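Local coordinates for CRISPR system Cmr subunit Cmr1-1 (Pyrococcus furiosus, PDB 4W8Z), which is an RNA-binding subunit of the type III-B Cmr complex, which it caps together with Cmr6, in CRISPR immunity against invading nucleic acids, at residues 189-194 with 289-294; 145-150 with 179-184; 257-262 with 314-319; 249-254 with 319-324. One frame throughout, in Å; residues are numbered along the deposited sequence.

Overall arrangement
The contacts form two well-separated pairs. Interactions 1 and 2 meet on helix 188-206, where S194 packs on W147; interactions 3 and 4 share W319 and both use helix 237-264, with centres about 9 Å apart. Interactions 1 and 3 lie on opposite sides of the chain's centre, their own centres about 36 Å apart. Interactions 1 and 4 are buried, whereas 2 and 3 are only partly so. Their chemistry differs: 1 is purely apolar, 2 sets a tryptophan against a leucine side chain and a loop carbonyl, 3 is a T-shaped aromatic pair near a helix end, and 4 rests on a buried tyrosine hydroxyl with two hydrogen bonds.

Interaction 1 (189-194 with 289-294); sequences DEFKDS and VEIGGK
F191 on helix 188-206 turns its ring toward V289 and I291 on the strand 284-291, and this trio is all that meets across the two segments. The packed part is buried and apolar. CG2 of V289 comes to 4.2 Å from F191 CE2, while the CD1 methyl of I291 stands 4.4 Å from F191 CD2, so two branched residues on the same face of the strand approach the phenyl group obliquely. F191 CG lies roughly opposite the backbone N (chi1 -162°), which carries the ring outward from the helix, bridging a backbone gap of 8.5 Å between F191 CA and I291 CA. Around the ring the apolar setting continues, with F185 stacked on it and L152 of helix 136-152 and V338 alongside.

Away from this patch the two segments part. Beyond I291 the chain makes a type I' turn through G292 and G293, both exposed and at positive phi, which reverses the strand into 294-302. The outward helix positions D189 and D193 are also exposed. E290, on the other face of the strand from V289 and I291, is drawn to K167 in a salt bridge. On the helix, the hydroxyl of S194 folds back on its own turn, OG giving a hydrogen bond of 2.8 Å to E190 O; the amide of S194 meets that carbonyl from its opposite face. A backbone hydrogen bond from G292 to F185 ties the hairpin close by, but between the two segments there is none, so in this patch shape and exclusion of water probably do the holding.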
# COMPACT_ATOMS: atom_id res chain seq x y z
N ASP A 189 -11.82 15.51 -4.27
CA ASP A 189 -11.02 16.63 -4.76
C ASP A 189 -9.92 17.02 -3.78
O ASP A 189 -8.83 17.42 -4.20
CB ASP A 189 -11.91 17.83 -5.06
CG ASP A 189 -12.65 17.69 -6.38
OD1 ASP A 189 -12.18 16.93 -7.25
OD2 ASP A 189 -13.70 18.36 -6.54
N GLU A 190 -10.19 16.91 -2.48
CA GLU A 190 -9.16 17.14 -1.47
C GLU A 190 -8.04 16.11 -1.63
O GLU A 190 -6.86 16.43 -1.46
CB GLU A 190 -9.73 17.08 -0.06
CG GLU A 190 -10.31 18.39 0.43
CD GLU A 190 -10.80 18.32 1.87
OE1 GLU A 190 -10.70 17.23 2.48
OE2 GLU A 190 -11.30 19.34 2.38
N PHE A 191 -8.42 14.88 -1.96
CA PHE A 191 -7.48 13.81 -2.21
C PHE A 191 -6.62 14.15 -3.43
O PHE A 191 -5.39 14.09 -3.37
CB PHE A 191 -8.24 12.49 -2.43
CG PHE A 191 -7.40 11.25 -2.27
CD1 PHE A 191 -6.02 11.32 -2.12
CD2 PHE A 191 -7.99 9.99 -2.28
CE1 PHE A 191 -5.26 10.18 -1.99
CE2 PHE A 191 -7.24 8.85 -2.15
CZ PHE A 191 -5.87 8.94 -2.00
N LYS A 192 -7.27 14.52 -4.54
CA LYS A 192 -6.57 14.91 -5.76
C LYS A 192 -5.56 16.02 -5.50
O LYS A 192 -4.41 15.94 -5.92
CB LYS A 192 -7.55 15.36 -6.83
CG LYS A 192 -8.41 14.28 -7.46
CD LYS A 192 -8.81 14.70 -8.87
CE LYS A 192 -10.24 14.31 -9.21
NZ LYS A 192 -10.64 14.88 -10.53
N ASP A 193 -6.01 17.07 -4.81
CA ASP A 193 -5.18 18.25 -4.58
C ASP A 193 -4.01 17.97 -3.64
O ASP A 193 -2.93 18.55 -3.80
CB ASP A 193 -6.04 19.39 -4.03
CG ASP A 193 -6.99 19.95 -5.07
OD1 ASP A 193 -6.89 19.58 -6.26
OD2 ASP A 193 -7.84 20.79 -4.69
N SER A 194 -4.23 17.10 -2.66
CA SER A 194 -3.19 16.77 -1.70
C SER A 194 -2.03 16.04 -2.36
O SER A 194 -0.87 16.31 -2.06
CB SER A 194 -3.75 15.93 -0.56
OG SER A 194 -4.63 16.68 0.25
N VAL A 289 -9.97 3.45 1.69
CA VAL A 289 -9.75 4.83 2.09
C VAL A 289 -11.06 5.44 2.58
O VAL A 289 -12.13 5.14 2.05
CB VAL A 289 -9.15 5.67 0.92
CG1 VAL A 289 -10.12 5.72 -0.26
CG2 VAL A 289 -8.77 7.08 1.39
N GLU A 290 -10.98 6.27 3.61
CA GLU A 290 -12.16 6.97 4.10
C GLU A 290 -12.24 8.38 3.53
O GLU A 290 -11.32 9.19 3.70
CB GLU A 290 -12.16 7.01 5.63
CG GLU A 290 -13.38 7.69 6.22
CD GLU A 290 -13.52 7.44 7.71
OE1 GLU A 290 -13.32 6.28 8.14
OE2 GLU A 290 -13.81 8.40 8.45
N ILE A 291 -13.34 8.66 2.83
CA ILE A 291 -13.57 9.98 2.25
C ILE A 291 -14.95 10.49 2.66
O ILE A 291 -15.96 9.85 2.39
CB ILE A 291 -13.50 9.95 0.70
CG1 ILE A 291 -12.24 9.21 0.24
CG2 ILE A 291 -13.52 11.36 0.14
CD1 ILE A 291 -12.16 9.00 -1.26
N GLY A 292 -14.97 11.64 3.33
CA GLY A 292 -16.22 12.20 3.81
C GLY A 292 -16.92 11.29 4.80
O GLY A 292 -18.15 11.25 4.87
N GLY A 293 -16.14 10.54 5.58
CA GLY A 293 -16.69 9.65 6.58
C GLY A 293 -17.33 8.40 6.02
O GLY A 293 -18.10 7.72 6.70
N LYS A 294 -17.02 8.09 4.76
CA LYS A 294 -17.55 6.89 4.11
C LYS A 294 -16.43 6.07 3.47
O LYS A 294 -15.45 6.63 2.99
CB LYS A 294 -18.61 7.28 3.07
CG LYS A 294 -19.84 7.94 3.66
CD LYS A 294 -20.81 8.38 2.58
CE LYS A 294 -21.99 9.13 3.17
NZ LYS A 294 -22.92 9.63 2.12

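Interaction 2 (145-150 with 179-184); sequences SLWALV and LGLTTE
W147 leaves helix 136-152 with CG opposite its backbone N (chi1 -177°), and a second torsion of 97° turns the indole so that L181 and T182 of the loop after helix 174-178 meet different parts of it. L181 lies over one face: its CD1 branch stands above the ring, and its CB comes within 4.4 Å of W147 NE1. The loop backbone then passes the rim of the indole, where T182 O sits in the ring plane, 3.5 Å from W147 NE1 and 3.7 Å from W147 CD1.

The loop has its own stiffening. At its start G180 takes positive phi and caps helix 174-178 with a Schellman motif, after which the chain runs past W147. Further on, T182 OG1 gives a hydrogen bond of 2.7 Å to E184 O, reaching that carbonyl from above its plane, and T183 OG1 binds E184 OE1, also at 2.7 Å. Both bonds tie the threonines to E184 within the loop.

S194, L195 and V198 of helix 188-206 and L176 of helix 174-178 also pack on W147, while A148 and L149 look instead to W45 on helix 38-54. Together with four antiparallel strands, ordered 2-3-1-4 across the sheet, helices 38-54 and 136-152 give the βαββαβ core topology of the ferredoxin-like fold of RAMP proteins, into which further helices are inserted; W147 joins the second of these two helices to the segments that follow the fourth strand.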
# COMPACT_ATOMS: atom_id res chain seq x y z
N SER A 145 6.21 11.15 4.40
CA SER A 145 6.24 9.69 4.26
C SER A 145 5.06 9.04 4.96
O SER A 145 4.35 8.23 4.36
CB SER A 145 7.55 9.13 4.82
OG SER A 145 8.65 9.59 4.06
N LEU A 146 4.87 9.39 6.23
CA LEU A 146 3.76 8.85 7.01
C LEU A 146 2.41 9.23 6.42
O LEU A 146 1.50 8.40 6.38
CB LEU A 146 3.85 9.33 8.46
CG LEU A 146 2.69 8.92 9.37
CD1 LEU A 146 2.49 7.42 9.38
CD2 LEU A 146 2.95 9.42 10.77
N TRP A 147 2.30 10.47 5.96
CA TRP A 147 1.10 10.92 5.26
C TRP A 147 0.81 10.02 4.07
O TRP A 147 -0.34 9.63 3.84
CB TRP A 147 1.24 12.37 4.79
CG TRP A 147 0.01 12.91 4.12
CD1 TRP A 147 -0.97 13.67 4.70
CD2 TRP A 147 -0.39 12.71 2.76
NE1 TRP A 147 -1.95 13.97 3.78
CE2 TRP A 147 -1.62 13.39 2.58
CE3 TRP A 147 0.17 12.03 1.67
CZ2 TRP A 147 -2.29 13.40 1.36
CZ3 TRP A 147 -0.50 12.05 0.46
CH2 TRP A 147 -1.72 12.73 0.31
N ALA A 148 1.85 9.69 3.32
CA ALA A 148 1.73 8.85 2.13
C ALA A 148 1.34 7.41 2.51
O ALA A 148 0.53 6.78 1.83
CB ALA A 148 3.02 8.86 1.33
N LEU A 149 1.92 6.92 3.59
CA LEU A 149 1.62 5.58 4.08
C LEU A 149 0.13 5.43 4.43
O LEU A 149 -0.49 4.42 4.12
CB LEU A 149 2.47 5.26 5.31
CG LEU A 149 2.08 4.01 6.11
CD1 LEU A 149 2.04 2.80 5.21
CD2 LEU A 149 3.06 3.80 7.26
N VAL A 150 -0.44 6.45 5.06
CA VAL A 150 -1.84 6.41 5.45
C VAL A 150 -2.76 6.64 4.24
O VAL A 150 -3.81 6.02 4.12
CB VAL A 150 -2.15 7.45 6.55
CG1 VAL A 150 -3.63 7.44 6.91
CG2 VAL A 150 -1.30 7.17 7.78
N LEU A 179 2.34 22.85 5.31
CA LEU A 179 2.24 22.46 3.91
C LEU A 179 0.82 22.60 3.35
O LEU A 179 0.59 22.38 2.17
CB LEU A 179 2.72 21.02 3.72
CG LEU A 179 4.15 20.68 4.15
CD1 LEU A 179 4.46 19.25 3.79
CD2 LEU A 179 5.14 21.63 3.50
N GLY A 180 -0.13 22.96 4.21
CA GLY A 180 -1.51 23.11 3.80
C GLY A 180 -2.18 21.78 3.50
O GLY A 180 -3.07 21.70 2.66
N LEU A 181 -1.75 20.73 4.20
CA LEU A 181 -2.35 19.42 4.04
C LEU A 181 -3.33 19.11 5.16
O LEU A 181 -3.42 19.85 6.14
CB LEU A 181 -1.26 18.35 3.97
CG LEU A 181 -0.46 18.36 2.67
CD1 LEU A 181 0.72 17.41 2.76
CD2 LEU A 181 -1.37 17.98 1.51
N THR A 182 -4.08 18.02 5.00
CA THR A 182 -5.09 17.64 5.97
C THR A 182 -4.74 16.30 6.59
O THR A 182 -3.77 15.66 6.19
CB THR A 182 -6.49 17.56 5.33
OG1 THR A 182 -6.54 16.44 4.43
CG2 THR A 182 -6.80 18.84 4.56
N THR A 183 -5.54 15.87 7.57
CA THR A 183 -5.35 14.57 8.20
C THR A 183 -6.52 13.65 7.86
O THR A 183 -6.60 12.52 8.34
CB THR A 183 -5.22 14.68 9.73
OG1 THR A 183 -6.31 15.45 10.25
CG2 THR A 183 -3.91 15.36 10.09
N GLU A 184 -7.40 14.14 7.00
CA GLU A 184 -8.54 13.38 6.53
C GLU A 184 -9.06 13.98 5.22
O GLU A 184 -8.85 15.16 4.95
CB GLU A 184 -9.65 13.36 7.59
CG GLU A 184 -10.22 14.73 7.94
CD GLU A 184 -9.29 15.53 8.84
OE1 GLU A 184 -8.96 15.04 9.94
OE2 GLU A 184 -8.88 16.65 8.43

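Interaction 3 (257-262 with 314-319); sequences KKYQRI and KHIVDW
A T-shaped aromatic pair, Y259 with W319, joins the last part of the long helix 237-264 to the irregular segment 314-319, in the chain between strand 294-302 and helix 327-330. The edge of the indole points at the face of the phenol: W319 CZ3 lies over the centre of the tyrosine ring, and its nearest atom there is Y259 CD2 at 3.7 Å. Centroids of the Y259 ring and the six-membered W319 ring are 5.1 Å apart and the planes stand at 81°, so the two groups are almost perpendicular. The other face of the phenol is met near its rim by I262 CD1, one turn along the helix.

W319 is held on its own side as well. Its CG lies opposite the carbonyl carbon (chi1 -73°), which lays the indole back against I316, whose CG1 is 3.8 Å above one ring face. I316 also reaches the helix, its CD1 standing 4.4 Å from Y259 CB. The indole nitrogen NE1 gives a hydrogen bond of 3.3 Å to K314 O, which it meets from above the carbonyl plane, and a weak one to R312 O. Nearby, the ring nitrogen ND1 of H315 accepts the amide of V317 at 3.2 Å, one of the bonds within the turn that carries I316.

Beyond the pair, the Y259 hydroxyl binds E310, and R255 and I256, one turn earlier in helix 237-264, pack on I316. V317 touches both Y248 of that helix and F106 of helix 106-113, while D318 packs on S107 and forms a salt bridge with R158.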
# COMPACT_ATOMS: atom_id res chain seq x y z
N LYS A 257 -7.03 -20.84 -15.47
CA LYS A 257 -7.27 -21.41 -16.78
C LYS A 257 -6.23 -20.93 -17.79
O LYS A 257 -5.75 -21.70 -18.62
CB LYS A 257 -8.68 -21.07 -17.27
CG LYS A 257 -9.79 -21.87 -16.62
CD LYS A 257 -10.73 -22.44 -17.67
CE LYS A 257 -11.67 -21.39 -18.23
NZ LYS A 257 -12.97 -21.38 -17.49
N LYS A 258 -5.88 -19.65 -17.70
CA LYS A 258 -4.95 -19.04 -18.65
C LYS A 258 -3.56 -19.67 -18.56
O LYS A 258 -2.95 -19.98 -19.58
CB LYS A 258 -4.85 -17.53 -18.40
CG LYS A 258 -3.94 -16.81 -19.37
CD LYS A 258 -4.17 -15.31 -19.35
CE LYS A 258 -3.19 -14.59 -18.44
NZ LYS A 258 -3.32 -13.11 -18.58
N TYR A 259 -3.08 -19.87 -17.34
CA TYR A 259 -1.72 -20.34 -17.17
C TYR A 259 -1.60 -21.85 -17.26
O TYR A 259 -0.51 -22.38 -17.46
CB TYR A 259 -1.15 -19.83 -15.85
CG TYR A 259 -0.59 -18.44 -16.02
CD1 TYR A 259 0.64 -18.25 -16.62
CD2 TYR A 259 -1.31 -17.32 -15.62
CE1 TYR A 259 1.16 -17.00 -16.80
CE2 TYR A 259 -0.80 -16.06 -15.80
CZ TYR A 259 0.44 -15.90 -16.40
OH TYR A 259 0.96 -14.65 -16.59
N GLN A 260 -2.73 -22.54 -17.14
CA GLN A 260 -2.76 -23.97 -17.44
C GLN A 260 -2.50 -24.14 -18.93
O GLN A 260 -1.76 -25.03 -19.34
CB GLN A 260 -4.09 -24.60 -17.03
CG GLN A 260 -4.08 -25.20 -15.63
CD GLN A 260 -5.48 -25.48 -15.08
OE1 GLN A 260 -6.49 -25.25 -15.76
NE2 GLN A 260 -5.54 -25.96 -13.84
N ARG A 261 -3.10 -23.26 -19.73
CA ARG A 261 -2.87 -23.27 -21.17
C ARG A 261 -1.43 -22.92 -21.50
O ARG A 261 -0.71 -23.72 -22.10
CB ARG A 261 -3.79 -22.27 -21.88
CG ARG A 261 -5.21 -22.76 -22.11
CD ARG A 261 -6.06 -21.68 -22.77
NE ARG A 261 -7.35 -21.53 -22.09
CZ ARG A 261 -7.77 -20.42 -21.49
NH1 ARG A 261 -8.96 -20.40 -20.90
NH2 ARG A 261 -7.02 -19.33 -21.49
N ILE A 262 -1.02 -21.72 -21.11
CA ILE A 262 0.29 -21.18 -21.45
C ILE A 262 1.46 -22.09 -21.05
O ILE A 262 2.32 -22.39 -21.87
CB ILE A 262 0.50 -19.80 -20.79
CG1 ILE A 262 -0.50 -18.79 -21.33
CG2 ILE A 262 1.93 -19.32 -20.99
CD1 ILE A 262 -0.49 -17.46 -20.60
N LYS A 314 5.43 -20.45 -6.66
CA LYS A 314 4.60 -20.69 -5.48
C LYS A 314 3.18 -20.93 -5.99
O LYS A 314 2.96 -20.95 -7.19
CB LYS A 314 4.67 -19.50 -4.52
CG LYS A 314 4.48 -18.16 -5.19
CD LYS A 314 4.87 -17.03 -4.26
CE LYS A 314 4.48 -15.69 -4.86
NZ LYS A 314 4.99 -14.56 -4.05
N HIS A 315 2.23 -21.13 -5.09
CA HIS A 315 0.86 -21.38 -5.55
C HIS A 315 0.28 -20.13 -6.21
O HIS A 315 0.56 -19.00 -5.79
CB HIS A 315 -0.04 -21.83 -4.40
CG HIS A 315 -1.26 -22.55 -4.85
ND1 HIS A 315 -2.39 -21.91 -5.30
CD2 HIS A 315 -1.52 -23.88 -4.95
CE1 HIS A 315 -3.30 -22.80 -5.65
NE2 HIS A 315 -2.80 -24.01 -5.44
N ILE A 316 -0.52 -20.35 -7.24
CA ILE A 316 -1.06 -19.25 -8.05
C ILE A 316 -1.94 -18.32 -7.22
O ILE A 316 -2.16 -17.16 -7.59
CB ILE A 316 -1.86 -19.80 -9.26
CG1 ILE A 316 -2.21 -18.67 -10.24
CG2 ILE A 316 -3.10 -20.55 -8.79
CD1 ILE A 316 -2.31 -19.11 -11.68
N VAL A 317 -2.43 -18.81 -6.09
CA VAL A 317 -3.23 -17.98 -5.19
C VAL A 317 -2.35 -16.92 -4.52
O VAL A 317 -2.85 -15.90 -4.06
CB VAL A 317 -3.93 -18.84 -4.10
CG1 VAL A 317 -2.93 -19.33 -3.06
CG2 VAL A 317 -5.05 -18.06 -3.45
N ASP A 318 -1.04 -17.15 -4.51
CA ASP A 318 -0.10 -16.23 -3.87
C ASP A 318 0.53 -15.27 -4.88
O ASP A 318 1.26 -14.36 -4.50
CB ASP A 318 0.99 -16.99 -3.13
CG ASP A 318 0.49 -17.68 -1.88
OD1 ASP A 318 -0.44 -17.15 -1.22
OD2 ASP A 318 1.03 -18.76 -1.53
N TRP A 319 0.24 -15.48 -6.16
CA TRP A 319 0.77 -14.62 -7.21
C TRP A 319 0.27 -13.19 -7.02
O TRP A 319 -0.89 -12.97 -6.67
CB TRP A 319 0.39 -15.15 -8.59
CG TRP A 319 1.15 -16.39 -9.00
CD1 TRP A 319 1.90 -17.19 -8.19
CD2 TRP A 319 1.23 -16.95 -10.31
NE1 TRP A 319 2.44 -18.23 -8.92
CE2 TRP A 319 2.04 -18.10 -10.23
CE3 TRP A 319 0.69 -16.60 -11.56
CZ2 TRP A 319 2.34 -18.89 -11.33
CZ3 TRP A 319 0.99 -17.39 -12.66
CH2 TRP A 319 1.80 -18.52 -12.54

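Interaction 4 (249-254 with 319-324); sequences KEYLRR and WNVLSN
The hydroxyl of Y251, buried, works in both directions at once: OH donates to N324 OD1 at 2.9 Å and accepts the backbone amide of L322, whose N lies 3.3 Å from Y251 OH with an N-H...O angle of 161°. One polar atom sent out from helix 237-264 thus holds two points of segment 319-324, a side chain and a main-chain N-H. Y251 gets there because CG lies opposite its backbone N (chi1 177°), thrusting the ring away from the helix. N324 approaches at the ring's edge with its amide plane turned 84° from the phenol, and OD1 is met by a donor tilted out of the carbonyl plane. Next to these bonds is an apolar contact, V321 CG1 coming obliquely to Y251 CE2 at 4.1 Å.

Segment 319-324 runs into a 3-10 segment at 323-324, and V321 pairs through its backbone with L284 on strand 284-291. The phenol therefore links the helix to a segment bonded to the C-terminal antiparallel sheet, within the Cmr1-like family region of the RAMP clan. F325 adds an edge-to-face ring contact to Y251. Along the same helix, E250 is shared by two arginines: R253 grips its carboxylate side-on through NE and NH2, while R254 NE forms a salt bridge of 2.8 Å with E250 OE2, and F328 of helix 327-330 packs against E250 and R254.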
# COMPACT_ATOMS: atom_id res chain seq x y z
N LYS A 249 -11.99 -13.28 -7.14
CA LYS A 249 -12.33 -14.69 -7.33
C LYS A 249 -12.43 -15.01 -8.82
O LYS A 249 -11.96 -16.05 -9.28
CB LYS A 249 -13.63 -15.03 -6.62
CG LYS A 249 -14.03 -16.50 -6.70
CD LYS A 249 -15.46 -16.69 -6.23
CE LYS A 249 -15.93 -18.13 -6.42
NZ LYS A 249 -17.40 -18.27 -6.19
N GLU A 250 -13.03 -14.09 -9.57
CA GLU A 250 -13.19 -14.27 -11.01
C GLU A 250 -11.88 -14.03 -11.74
O GLU A 250 -11.55 -14.73 -12.70
CB GLU A 250 -14.28 -13.33 -11.55
CG GLU A 250 -14.48 -13.39 -13.07
CD GLU A 250 -14.97 -14.74 -13.58
OE1 GLU A 250 -15.28 -15.64 -12.77
OE2 GLU A 250 -15.04 -14.90 -14.82
N TYR A 251 -11.12 -13.05 -11.26
CA TYR A 251 -9.78 -12.76 -11.77
C TYR A 251 -8.89 -13.98 -11.64
O TYR A 251 -8.21 -14.37 -12.59
CB TYR A 251 -9.19 -11.58 -11.01
CG TYR A 251 -7.77 -11.19 -11.37
CD1 TYR A 251 -7.48 -10.60 -12.59
CD2 TYR A 251 -6.73 -11.38 -10.47
CE1 TYR A 251 -6.19 -10.22 -12.91
CE2 TYR A 251 -5.44 -11.00 -10.78
CZ TYR A 251 -5.18 -10.43 -12.00
OH TYR A 251 -3.89 -10.05 -12.31
N LEU A 252 -8.91 -14.60 -10.47
CA LEU A 252 -8.13 -15.80 -10.20
C LEU A 252 -8.63 -16.99 -11.01
O LEU A 252 -7.84 -17.83 -11.45
CB LEU A 252 -8.16 -16.12 -8.71
CG LEU A 252 -7.46 -17.39 -8.22
CD1 LEU A 252 -5.95 -17.29 -8.43
CD2 LEU A 252 -7.79 -17.64 -6.76
N ARG A 253 -9.94 -17.08 -11.21
CA ARG A 253 -10.51 -18.19 -11.95
C ARG A 253 -9.99 -18.23 -13.39
O ARG A 253 -9.56 -19.28 -13.87
CB ARG A 253 -12.04 -18.11 -11.95
CG ARG A 253 -12.71 -19.38 -12.44
CD ARG A 253 -14.22 -19.21 -12.61
NE ARG A 253 -14.55 -18.22 -13.63
CZ ARG A 253 -14.50 -18.46 -14.94
NH1 ARG A 253 -14.10 -19.65 -15.38
NH2 ARG A 253 -14.83 -17.51 -15.81
N ARG A 254 -10.02 -17.08 -14.06
CA ARG A 254 -9.53 -16.98 -15.43
C ARG A 254 -8.00 -17.10 -15.48
O ARG A 254 -7.44 -17.59 -16.46
CB ARG A 254 -9.97 -15.66 -16.06
CG ARG A 254 -11.46 -15.50 -16.13
CD ARG A 254 -11.84 -14.28 -16.94
NE ARG A 254 -13.27 -14.00 -16.85
CZ ARG A 254 -13.87 -12.98 -17.45
NH1 ARG A 254 -13.16 -12.13 -18.18
NH2 ARG A 254 -15.17 -12.81 -17.30
N TRP A 319 0.24 -15.48 -6.16
CA TRP A 319 0.77 -14.62 -7.21
C TRP A 319 0.27 -13.19 -7.02
O TRP A 319 -0.89 -12.97 -6.67
CB TRP A 319 0.39 -15.15 -8.59
CG TRP A 319 1.15 -16.39 -9.00
CD1 TRP A 319 1.90 -17.19 -8.19
CD2 TRP A 319 1.23 -16.95 -10.31
NE1 TRP A 319 2.44 -18.23 -8.92
CE2 TRP A 319 2.04 -18.10 -10.23
CE3 TRP A 319 0.69 -16.60 -11.56
CZ2 TRP A 319 2.34 -18.89 -11.33
CZ3 TRP A 319 0.99 -17.39 -12.66
CH2 TRP A 319 1.80 -18.52 -12.54
N ASN A 320 1.15 -12.21 -7.24
CA ASN A 320 0.77 -10.80 -7.17
C ASN A 320 -0.42 -10.46 -8.05
O ASN A 320 -0.59 -11.02 -9.13
CB ASN A 320 1.95 -9.91 -7.58
CG ASN A 320 3.06 -9.90 -6.56
OD1 ASN A 320 2.85 -10.26 -5.40
ND2 ASN A 320 4.24 -9.47 -6.98
N VAL A 321 -1.25 -9.53 -7.57
CA VAL A 321 -2.34 -9.00 -8.38
C VAL A 321 -1.82 -7.87 -9.27
O VAL A 321 -1.20 -6.93 -8.78
CB VAL A 321 -3.49 -8.48 -7.49
CG1 VAL A 321 -4.57 -7.84 -8.34
CG2 VAL A 321 -4.07 -9.62 -6.66
N LEU A 322 -2.05 -7.98 -10.57
CA LEU A 322 -1.50 -7.02 -11.52
C LEU A 322 -2.55 -6.07 -12.05
O LEU A 322 -3.73 -6.19 -11.73
CB LEU A 322 -0.83 -7.74 -12.69
CG LEU A 322 0.29 -8.73 -12.33
CD1 LEU A 322 0.93 -9.25 -13.61
CD2 LEU A 322 1.33 -8.08 -11.41
N SER A 323 -2.13 -5.13 -12.89
CA SER A 323 -2.99 -4.03 -13.30
C SER A 323 -4.15 -4.47 -14.20
O SER A 323 -5.11 -3.72 -14.36
CB SER A 323 -2.17 -2.97 -14.02
OG SER A 323 -1.62 -3.51 -15.20
N ASN A 324 -4.07 -5.66 -14.77
CA ASN A 324 -5.17 -6.14 -15.60
C ASN A 324 -6.37 -6.59 -14.75
O ASN A 324 -7.38 -7.06 -15.28
CB ASN A 324 -4.71 -7.28 -16.51
CG ASN A 324 -4.14 -8.45 -15.74
OD1 ASN A 324 -3.72 -8.32 -14.59
ND2 ASN A 324 -4.11 -9.61 -16.37